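Local coordinates for putative nucleolar GTP-binding protein 1 (Plasmodium falciparum, PDB 2QU8), which binds guanine nucleotide in a Ras-like GTPase domain and is probably a nucleolar GTPase acting in ribosome assembly, at residues Asn47-Ala52 and Val190-Ala195; Phe114-Ser119 and Ile147-Ile152; Leu132-Lys137 and Leu172-Asn177. All coordinates share one frame; numbering follows the deposited sequence.

Contact 1: residues Asn47-Ala52 and Val190-Ala195; sequences NIVSRA and VGVEQA
Val192 CG1 is the methyl on which the apolar half of this contact closes. It meets Ile48 CG2 at 3.8 Å and Val49 CG1 at 3.9 Å, so one branch of the valine reaches two consecutive residues in the last turn of helix 42-49. With chi1 at 168°, Val192 sets CG1 opposite its own backbone N and sends that methyl across to the other helix. The Ile48 and Val192 side chains meet at about a right angle, whereas Val49 comes in obliquely. Beta-branched residues suit such a place, because they carry methyl groups on CB, close to the backbone, where helices packed at short range can meet them.

The solvent side is held far more loosely. Arg51, an exposed residue, bends at chi2 (-62°) and curls back over the helix end, where its NH2 donates a 2.8 Å hydrogen bond to Ile48 O, with the carbonyl oxygen in the guanidinium plane. The backbone N of Arg51 reaches the same oxygen from the opposite face of the carbonyl plane, so two donors of one residue grip it. Arg51 itself has positive phi and closes the helix in a Schellman motif. From this position NH2 also makes a salt bridge to Glu193 OE2, whose 3.5 Å hydrogen bond is weak; OE2 lies at the guanidinium edge, and the guanidinium and carboxylate planes are turned 82° apart.

Gly191 is the N-cap of helix 192-222, with a positive phi that glycine takes up easily, and Val192 is the first residue inside that helix. The contact thus joins the C-terminal end of helix 42-49 to the start of the long C-terminal helix, with Phe45, Phe184 and Thr186 also packing against Val192.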
loop_
_atom_site.group_PDB
_atom_site.type_symbol
_atom_site.label_atom_id
_atom_site.label_comp_id
_atom_site.label_asym_id
_atom_site.label_seq_id
_atom_site.Cartn_x
_atom_site.Cartn_y
_atom_site.Cartn_z
ATOM N N ASN A 47 -6.747 -2.240 -11.267
ATOM C CA ASN A 47 -7.290 -2.753 -12.538
ATOM C C ASN A 47 -6.248 -3.263 -13.529
ATOM O O ASN A 47 -6.438 -4.302 -14.156
ATOM C CB ASN A 47 -8.178 -1.711 -13.205
ATOM C CG ASN A 47 -9.526 -1.606 -12.542
ATOM O OD1 ASN A 47 -9.968 -0.516 -12.190
ATOM N ND2 ASN A 47 -10.183 -2.743 -12.347
ATOM N N ILE A 48 -5.154 -2.528 -13.667
ATOM C CA ILE A 48 -4.062 -2.938 -14.548
ATOM C C ILE A 48 -3.462 -4.291 -14.142
ATOM O O ILE A 48 -3.421 -5.220 -14.956
ATOM C CB ILE A 48 -2.984 -1.841 -14.632
ATOM C CG1 ILE A 48 -3.539 -0.643 -15.400
ATOM C CG2 ILE A 48 -1.717 -2.358 -15.322
ATOM C CD1 ILE A 48 -2.838 0.647 -15.102
ATOM N N VAL A 49 -3.025 -4.409 -12.887
ATOM C CA VAL A 49 -2.303 -5.600 -12.429
ATOM C C VAL A 49 -3.202 -6.829 -12.289
ATOM O O VAL A 49 -2.732 -7.954 -12.389
ATOM C CB VAL A 49 -1.493 -5.351 -11.115
ATOM C CG1 VAL A 49 -0.531 -4.184 -11.298
ATOM C CG2 VAL A 49 -2.418 -5.125 -9.904
ATOM N N SER A 50 -4.496 -6.618 -12.074
ATOM C CA SER A 50 -5.413 -7.739 -11.940
ATOM C C SER A 50 -6.146 -8.070 -13.250
ATOM O O SER A 50 -6.982 -8.974 -13.279
ATOM C CB SER A 50 -6.420 -7.474 -10.824
ATOM O OG SER A 50 -7.287 -6.438 -11.210
ATOM N N ARG A 51 -5.811 -7.349 -14.323
ATOM C CA ARG A 51 -6.540 -7.411 -15.601
ATOM C C ARG A 51 -8.048 -7.294 -15.371
ATOM O O ARG A 51 -8.843 -8.029 -15.966
ATOM C CB ARG A 51 -6.201 -8.685 -16.387
ATOM C CG ARG A 51 -4.710 -8.954 -16.570
ATOM C CD ARG A 51 -4.046 -7.854 -17.370
ATOM N NE ARG A 51 -2.711 -8.214 -17.850
ATOM C CZ ARG A 51 -1.574 -7.655 -17.437
ATOM N NH1 ARG A 51 -0.423 -8.063 -17.953
ATOM N NH2 ARG A 51 -1.578 -6.695 -16.514
ATOM N N ALA A 52 -8.417 -6.369 -14.486
ATOM C CA ALA A 52 -9.808 -6.133 -14.071
ATOM C C ALA A 52 -10.537 -7.340 -13.463
ATOM O O ALA A 52 -11.776 -7.357 -13.404
ATOM C CB ALA A 52 -10.629 -5.501 -15.214
ATOM N N VAL A 190 4.232 2.249 -17.871
ATOM C CA VAL A 190 5.667 2.179 -17.577
ATOM C C VAL A 190 5.936 2.058 -16.074
ATOM O O VAL A 190 5.454 2.873 -15.289
ATOM C CB VAL A 190 6.417 3.408 -18.162
ATOM C CG1 VAL A 190 7.887 3.379 -17.802
ATOM C CG2 VAL A 190 6.238 3.476 -19.677
ATOM N N GLY A 191 6.708 1.041 -15.688
ATOM C CA GLY A 191 7.058 0.800 -14.286
ATOM C C GLY A 191 6.013 0.125 -13.406
ATOM O O GLY A 191 6.293 -0.209 -12.255
ATOM N N VAL A 192 4.804 -0.066 -13.933
ATOM C CA VAL A 192 3.696 -0.613 -13.138
ATOM C C VAL A 192 3.947 -2.060 -12.688
ATOM O O VAL A 192 3.802 -2.388 -11.509
ATOM C CB VAL A 192 2.338 -0.489 -13.875
ATOM C CG1 VAL A 192 1.259 -1.313 -13.170
ATOM C CG2 VAL A 192 1.911 0.971 -13.964
ATOM N N GLU A 193 4.325 -2.915 -13.631
ATOM C CA GLU A 193 4.643 -4.305 -13.314
ATOM C C GLU A 193 5.835 -4.418 -12.367
ATOM O O GLU A 193 5.815 -5.221 -11.433
ATOM C CB GLU A 193 4.846 -5.124 -14.595
ATOM C CG GLU A 193 3.538 -5.373 -15.369
ATOM C CD GLU A 193 2.536 -6.236 -14.596
ATOM O OE1 GLU A 193 2.986 -7.168 -13.888
ATOM O OE2 GLU A 193 1.304 -5.988 -14.700
ATOM N N GLN A 194 6.851 -3.584 -12.584
ATOM C CA GLN A 194 7.987 -3.490 -11.658
ATOM C C GLN A 194 7.564 -3.153 -10.224
ATOM O O GLN A 194 8.047 -3.767 -9.275
ATOM C CB GLN A 194 9.017 -2.460 -12.152
ATOM C CG GLN A 194 9.896 -2.942 -13.302
ATOM C CD GLN A 194 10.703 -4.204 -12.961
ATOM O OE1 GLN A 194 10.865 -5.089 -13.806
ATOM N NE2 GLN A 194 11.191 -4.296 -11.722
ATOM N N ALA A 195 6.670 -2.172 -10.077
ATOM C CA ALA A 195 6.116 -1.788 -8.775
ATOM C C ALA A 195 5.386 -2.953 -8.092
ATOM O O ALA A 195 5.516 -3.163 -6.882
ATOM C CB ALA A 195 5.184 -0.604 -8.936
#

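Contact 2: residues Phe114-Ser119 and Ile147-Ile152; sequences FIIDIS and IGFNKI. With GDP (guanosine-5'-diphosphate), chain B.
Phe114-Asp117 and Ile147-Asn150 run as parallel neighbouring strands, 4.6 Å apart at closest approach and 28° apart in direction. Gly148 N donates to Phe114 O, Ile116 N to Gly148 O at 2.7 Å, and Asn150 N to Ile116 O; Ile118 N, just past its strand, adds a bond to Asn150 O. Glycine suits position 148, where a CB would point to the Ile115 face and come within about 3.6 Å of Ile115 CG1; Ile115 CG2 meets Asn150 CB at 3.5 Å.

On the other face, Ile116 CD1 fits between Ile147 CG2 and Phe149 CE2, bulky apolar groups that suit a buried sheet. Just past the strand, Ile118 CG2 meets Phe149 CD2 at 3.6 Å.

The C-terminal ends turn polar. Asp117 OD1 accepts from Ser119 N in an Asx turn and from Ser119 OG on its syn lone pair. Lys151, extended beyond CG, lays its methylenes between this carboxylate and the guanine, then brings NZ to Asp117 OD2 at 2.9 Å from above the carboxylate plane. NZ also bonds Asn39 O and, weakly, GDP O4'. Asn150 and Lys151 belong to the N-K-x-D guanine-recognition motif, which Asp153 completes; Asn150 ND2 is held by Val40 O and Thr186 OG1.

Strand 30-35 flanks strand 110-117, strand 179-183 flanks strand 145-150, and helix 126-137 covers the Phe114 and Ile116 face.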
loop_
_atom_site.group_PDB
_atom_site.type_symbol
_atom_site.label_atom_id
_atom_site.label_comp_id
_atom_site.label_asym_id
_atom_site.label_seq_id
_atom_site.Cartn_x
_atom_site.Cartn_y
_atom_site.Cartn_z
ATOM N N PHE A 114 1.333 2.549 -0.790
ATOM C CA PHE A 114 0.877 3.926 -0.629
ATOM C C PHE A 114 1.333 4.734 -1.830
ATOM O O PHE A 114 2.536 4.932 -2.053
ATOM C CB PHE A 114 1.376 4.570 0.684
ATOM C CG PHE A 114 0.757 5.923 0.966
ATOM C CD1 PHE A 114 -0.397 6.030 1.742
ATOM C CD2 PHE A 114 1.305 7.083 0.425
ATOM C CE1 PHE A 114 -0.982 7.277 1.989
ATOM C CE2 PHE A 114 0.726 8.333 0.662
ATOM C CZ PHE A 114 -0.415 8.427 1.447
ATOM N N ILE A 115 0.358 5.202 -2.601
ATOM C CA ILE A 115 0.636 5.902 -3.835
ATOM C C ILE A 115 0.573 7.414 -3.643
ATOM O O ILE A 115 -0.408 7.946 -3.108
ATOM C CB ILE A 115 -0.307 5.458 -4.978
ATOM C CG1 ILE A 115 -0.186 3.937 -5.200
ATOM C CG2 ILE A 115 -0.004 6.258 -6.259
ATOM C CD1 ILE A 115 -1.040 3.367 -6.327
ATOM N N ILE A 116 1.649 8.074 -4.070
ATOM C CA ILE A 116 1.736 9.520 -4.151
ATOM C C ILE A 116 1.728 9.909 -5.626
ATOM O O ILE A 116 2.557 9.439 -6.414
ATOM C CB ILE A 116 3.032 10.069 -3.468
ATOM C CG1 ILE A 116 3.034 9.761 -1.962
ATOM C CG2 ILE A 116 3.204 11.583 -3.721
ATOM C CD1 ILE A 116 4.354 10.064 -1.247
ATOM N N ASP A 117 0.763 10.747 -5.989
ATOM C CA ASP A 117 0.716 11.397 -7.296
ATOM C C ASP A 117 1.674 12.604 -7.300
ATOM O O ASP A 117 1.332 13.688 -6.810
ATOM C CB ASP A 117 -0.736 11.814 -7.594
ATOM C CG ASP A 117 -0.879 12.647 -8.859
ATOM O OD1 ASP A 117 0.078 12.731 -9.661
ATOM O OD2 ASP A 117 -1.968 13.221 -9.052
ATOM N N ILE A 118 2.881 12.408 -7.840
ATOM C CA ILE A 118 3.897 13.470 -7.852
ATOM C C ILE A 118 3.634 14.583 -8.859
ATOM O O ILE A 118 4.325 15.595 -8.845
ATOM C CB ILE A 118 5.348 12.937 -8.058
ATOM C CG1 ILE A 118 5.481 12.099 -9.338
ATOM C CG2 ILE A 118 5.841 12.216 -6.808
ATOM C CD1 ILE A 118 6.944 11.999 -9.845
ATOM N N SER A 119 2.649 14.395 -9.734
ATOM C CA SER A 119 2.194 15.473 -10.614
ATOM C C SER A 119 1.229 16.445 -9.906
ATOM O O SER A 119 0.976 17.548 -10.408
ATOM C CB SER A 119 1.545 14.907 -11.882
ATOM O OG SER A 119 0.228 14.431 -11.641
ATOM N N ILE A 147 6.307 2.795 -1.270
ATOM C CA ILE A 147 5.821 4.122 -1.634
ATOM C C ILE A 147 5.852 4.199 -3.146
ATOM O O ILE A 147 6.919 4.100 -3.759
ATOM C CB ILE A 147 6.674 5.288 -1.041
ATOM C CG1 ILE A 147 6.812 5.184 0.485
ATOM C CG2 ILE A 147 6.099 6.645 -1.457
ATOM C CD1 ILE A 147 5.549 5.427 1.278
ATOM N N GLY A 148 4.674 4.342 -3.747
ATOM C CA GLY A 148 4.574 4.446 -5.189
ATOM C C GLY A 148 4.499 5.893 -5.618
ATOM O O GLY A 148 3.619 6.630 -5.172
ATOM N N PHE A 149 5.434 6.312 -6.461
ATOM C CA PHE A 149 5.364 7.633 -7.076
ATOM C C PHE A 149 4.738 7.497 -8.448
ATOM O O PHE A 149 5.359 6.996 -9.384
ATOM C CB PHE A 149 6.738 8.301 -7.125
ATOM C CG PHE A 149 7.373 8.418 -5.784
ATOM C CD1 PHE A 149 8.409 7.575 -5.418
ATOM C CD2 PHE A 149 6.888 9.331 -4.853
ATOM C CE1 PHE A 149 8.984 7.666 -4.150
ATOM C CE2 PHE A 149 7.457 9.428 -3.591
ATOM C CZ PHE A 149 8.504 8.592 -3.241
ATOM N N ASN A 150 3.484 7.922 -8.539
ATOM C CA ASN A 150 2.685 7.741 -9.735
ATOM C C ASN A 150 2.568 9.005 -10.574
ATOM O O ASN A 150 2.860 10.103 -10.106
ATOM C CB ASN A 150 1.289 7.228 -9.362
ATOM C CG ASN A 150 0.567 6.591 -10.530
ATOM O OD1 ASN A 150 1.188 6.220 -11.522
ATOM N ND2 ASN A 150 -0.750 6.452 -10.414
ATOM N N LYS A 151 2.103 8.812 -11.808
ATOM C CA LYS A 151 1.869 9.858 -12.815
ATOM C C LYS A 151 3.160 10.516 -13.310
ATOM O O LYS A 151 3.181 11.710 -13.615
ATOM C CB LYS A 151 0.820 10.893 -12.353
ATOM C CG LYS A 151 -0.486 10.272 -11.830
ATOM C CD LYS A 151 -1.655 11.240 -11.944
ATOM C CE LYS A 151 -2.897 10.687 -11.245
ATOM N NZ LYS A 151 -3.820 11.794 -10.827
ATOM N N ILE A 152 4.225 9.718 -13.402
ATOM C CA ILE A 152 5.534 10.194 -13.892
ATOM C C ILE A 152 5.487 10.672 -15.351
ATOM O O ILE A 152 6.405 11.349 -15.812
ATOM C CB ILE A 152 6.651 9.123 -13.740
ATOM C CG1 ILE A 152 6.306 7.877 -14.568
ATOM C CG2 ILE A 152 6.900 8.806 -12.262
ATOM C CD1 ILE A 152 7.388 6.841 -14.639
HETATM P PB GDP B . -7.941 6.695 -7.357
HETATM O O1B GDP B . -9.115 7.580 -6.974
HETATM O O2B GDP B . -6.904 6.778 -6.270
HETATM O O3B GDP B . -8.472 5.298 -7.439
HETATM O O3A GDP B . -7.304 7.185 -8.743
HETATM P PA GDP B . -7.849 6.767 -10.210
HETATM O O1A GDP B . -9.366 6.812 -10.238
HETATM O O2A GDP B . -7.344 5.413 -10.603
HETATM O "O5'" GDP B . -7.212 7.939 -11.091
HETATM C "C5'" GDP B . -7.691 9.285 -10.946
HETATM C "C4'" GDP B . -7.476 10.065 -12.236
HETATM O "O4'" GDP B . -6.086 10.021 -12.586
HETATM C "C3'" GDP B . -8.219 9.442 -13.410
HETATM O "O3'" GDP B . -8.676 10.481 -14.275
HETATM C "C2'" GDP B . -7.153 8.623 -14.103
HETATM O "O2'" GDP B . -7.463 8.384 -15.476
HETATM C "C1'" GDP B . -5.923 9.488 -13.903
HETATM N N9 GDP B . -4.640 8.759 -13.903
HETATM C C8 GDP B . -4.423 7.541 -13.367
HETATM N N7 GDP B . -3.125 7.180 -13.518
HETATM C C5 GDP B . -2.496 8.185 -14.159
HETATM C C6 GDP B . -1.114 8.451 -14.623
HETATM O O6 GDP B . -0.216 7.598 -14.438
HETATM N N1 GDP B . -0.868 9.615 -15.252
HETATM C C2 GDP B . -1.826 10.544 -15.459
HETATM N N2 GDP B . -1.496 11.698 -16.095
HETATM N N3 GDP B . -3.111 10.363 -15.048
HETATM C C4 GDP B . -3.498 9.229 -14.402
#

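Contact 3: residues Leu132-Lys137 and Leu172-Asn177; sequences LFYSIK and LDNVKN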
loop_
_atom_site.group_PDB
_atom_site.type_symbol
_atom_site.label_atom_id
_atom_site.label_comp_id
_atom_site.label_asym_id
_atom_site.label_seq_id
_atom_site.Cartn_x
_atom_site.Cartn_y
_atom_site.Cartn_z
ATOM N N LEU A 132 -0.563 12.876 4.796
ATOM C CA LEU A 132 -1.546 11.792 4.849
ATOM C C LEU A 132 -0.880 10.462 5.215
ATOM O O LEU A 132 -1.395 9.724 6.057
ATOM C CB LEU A 132 -2.313 11.666 3.522
ATOM C CG LEU A 132 -3.232 10.451 3.316
ATOM C CD1 LEU A 132 -4.315 10.365 4.377
ATOM C CD2 LEU A 132 -3.858 10.465 1.921
ATOM N N PHE A 133 0.256 10.175 4.578
ATOM C CA PHE A 133 0.995 8.937 4.828
ATOM C C PHE A 133 1.372 8.758 6.300
ATOM O O PHE A 133 1.160 7.689 6.868
ATOM C CB PHE A 133 2.248 8.839 3.953
ATOM C CG PHE A 133 3.139 7.684 4.319
ATOM C CD1 PHE A 133 2.748 6.376 4.043
ATOM C CD2 PHE A 133 4.348 7.899 4.973
ATOM C CE1 PHE A 133 3.555 5.302 4.396
ATOM C CE2 PHE A 133 5.169 6.826 5.323
ATOM C CZ PHE A 133 4.770 5.526 5.033
ATOM N N TYR A 134 1.929 9.799 6.908
ATOM C CA TYR A 134 2.304 9.731 8.321
ATOM C C TYR A 134 1.081 9.535 9.196
ATOM O O TYR A 134 1.117 8.785 10.170
ATOM C CB TYR A 134 3.041 10.994 8.764
ATOM C CG TYR A 134 4.396 11.212 8.123
ATOM C CD1 TYR A 134 5.358 10.204 8.082
ATOM C CD2 TYR A 134 4.725 12.445 7.587
ATOM C CE1 TYR A 134 6.618 10.429 7.492
ATOM C CE2 TYR A 134 5.961 12.679 7.013
ATOM C CZ TYR A 134 6.902 11.675 6.961
ATOM O OH TYR A 134 8.124 11.948 6.375
ATOM N N SER A 135 -0.004 10.202 8.822
ATOM C CA SER A 135 -1.233 10.217 9.603
ATOM C C SER A 135 -1.890 8.839 9.699
ATOM O O SER A 135 -2.607 8.553 10.664
ATOM C CB SER A 135 -2.198 11.255 9.018
ATOM O OG SER A 135 -3.539 10.975 9.355
ATOM N N ILE A 136 -1.627 7.987 8.710
ATOM C CA ILE A 136 -2.308 6.697 8.606
ATOM C C ILE A 136 -1.398 5.462 8.561
ATOM O O ILE A 136 -1.894 4.332 8.528
ATOM C CB ILE A 136 -3.288 6.652 7.388
ATOM C CG1 ILE A 136 -2.529 6.541 6.060
ATOM C CG2 ILE A 136 -4.273 7.838 7.412
ATOM C CD1 ILE A 136 -3.381 6.033 4.935
ATOM N N LYS A 137 -0.083 5.659 8.546
ATOM C CA LYS A 137 0.831 4.520 8.443
ATOM C C LYS A 137 0.994 3.837 9.805
ATOM O O LYS A 137 1.511 2.720 9.897
ATOM C CB LYS A 137 2.175 4.927 7.815
ATOM C CG LYS A 137 3.391 4.963 8.734
ATOM C CD LYS A 137 3.615 6.313 9.375
ATOM C CE LYS A 137 4.844 6.267 10.278
ATOM N NZ LYS A 137 5.246 7.617 10.766
ATOM N N LEU A 172 12.215 7.748 5.234
ATOM C CA LEU A 172 13.120 6.657 5.609
ATOM C C LEU A 172 13.593 6.748 7.067
ATOM O O LEU A 172 13.869 5.727 7.699
ATOM C CB LEU A 172 14.310 6.591 4.644
ATOM C CG LEU A 172 14.004 6.496 3.141
ATOM C CD1 LEU A 172 15.275 6.665 2.323
ATOM C CD2 LEU A 172 13.299 5.189 2.772
ATOM N N ASP A 173 13.662 7.971 7.594
ATOM C CA ASP A 173 14.086 8.215 8.974
ATOM C C ASP A 173 12.926 8.131 9.970
ATOM O O ASP A 173 13.090 7.640 11.091
ATOM C CB ASP A 173 14.783 9.577 9.083
ATOM C CG ASP A 173 16.116 9.617 8.343
ATOM O OD1 ASP A 173 16.238 10.391 7.371
ATOM O OD2 ASP A 173 17.045 8.878 8.735
ATOM N N ASN A 174 11.757 8.604 9.556
ATOM C CA ASN A 174 10.570 8.627 10.412
ATOM C C ASN A 174 9.895 7.266 10.573
ATOM O O ASN A 174 9.135 7.049 11.521
ATOM C CB ASN A 174 9.553 9.643 9.875
ATOM C CG ASN A 174 9.913 11.073 10.229
ATOM O OD1 ASN A 174 10.242 11.376 11.377
ATOM N ND2 ASN A 174 9.837 11.964 9.247
ATOM N N VAL A 175 10.186 6.351 9.653
ATOM C CA VAL A 175 9.448 5.095 9.545
ATOM C C VAL A 175 10.259 3.896 10.040
ATOM O O VAL A 175 11.396 3.682 9.614
ATOM C CB VAL A 175 8.936 4.885 8.087
ATOM C CG1 VAL A 175 8.518 3.460 7.835
ATOM C CG2 VAL A 175 7.777 5.832 7.793
ATOM N N LYS A 176 9.655 3.127 10.947
ATOM C CA LYS A 176 10.251 1.892 11.459
ATOM C C LYS A 176 9.989 0.715 10.518
ATOM O O LYS A 176 10.777 -0.236 10.471
ATOM C CB LYS A 176 9.743 1.582 12.874
ATOM C CG LYS A 176 9.851 2.763 13.833
ATOM C CD LYS A 176 10.137 2.324 15.258
ATOM C CE LYS A 176 10.522 3.520 16.120
ATOM N NZ LYS A 176 11.203 3.099 17.372
ATOM N N ASN A 177 8.882 0.790 9.775
ATOM C CA ASN A 177 8.539 -0.198 8.751
ATOM C C ASN A 177 9.639 -0.307 7.694
ATOM O O ASN A 177 10.249 0.701 7.334
ATOM C CB ASN A 177 7.222 0.170 8.046
ATOM C CG ASN A 177 6.147 0.671 9.002
ATOM O OD1 ASN A 177 6.228 1.784 9.526
ATOM N ND2 ASN A 177 5.116 -0.139 9.204
#
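Lys137 reaches across to Val175 with the far end of its aliphatic chain. Its CB lies 3.7 Å above one face of the Phe133 ring, offset toward the rim, so the chain starts against the aromatic residue one helical turn earlier. CG comes next, 4.3 Å from Asn177 OD1. The chain bends at chi2 (-91°) and runs straight from there, bringing CE to 3.9 Å from Val175 CG2 as the two side chains slide past each other in opposite directions. At the tip, NZ stands 4.0 Å from Asn174 O, near the end of helix 162-174 but without a hydrogen bond. A lysine suits this partly exposed place because its methylenes can cover apolar neighbours while its ammonium group is carried beyond them.

The contact joins the later part of helix 126-137 to the end of helix 162-174 and the loop after it; in the Ras-like alpha/beta fold the first helix leads into strand 145-150 and the second into strand 179-183. Val175, the first residue to leave the second helix, also presses CG2 on the edge of the Phe133 ring, 3.7 Å from CE2, the two side chains crossing at about a right angle. Phe133 extends from the helix into the core, packing on Ile171 and Ile179.

Further out, Asn174 ND2 donates a weak 3.3 Å hydrogen bond to Tyr134 OH, with the amide plane turned 85° from the ring. Tyrosine suits this margin, since its ring can pack on Ile171 while its hydroxyl meets a polar partner. Asn177 ND2 is bound by Lys143 O, tying the segment after the helix to the loop before strand 145-150.

Overall arrangement
Contact 2 lies in the central sheet, with contact 1 at the start of the C-terminal helix 192-222 and contact 3 at helix 126-137 and the end of helix 162-174. Its centre is about 14 Å from that of contact 1 and 16 Å from that of contact 3, whereas contacts 1 and 3 are about 24 Å apart between centres, on opposite sides of the chain's centre. Contacts 2 and 3 touch: Phe114 CZ packs 3.6 Å from Phe133 N, and Ile147 CD1 meets Phe133 CE1 at 3.7 Å. Contacts 1 and 2 do not touch. Contact 2 is at the nucleotide itself, while the side chains of Ile48 and Phe133 lie about 7 Å and 14 Å from GDP.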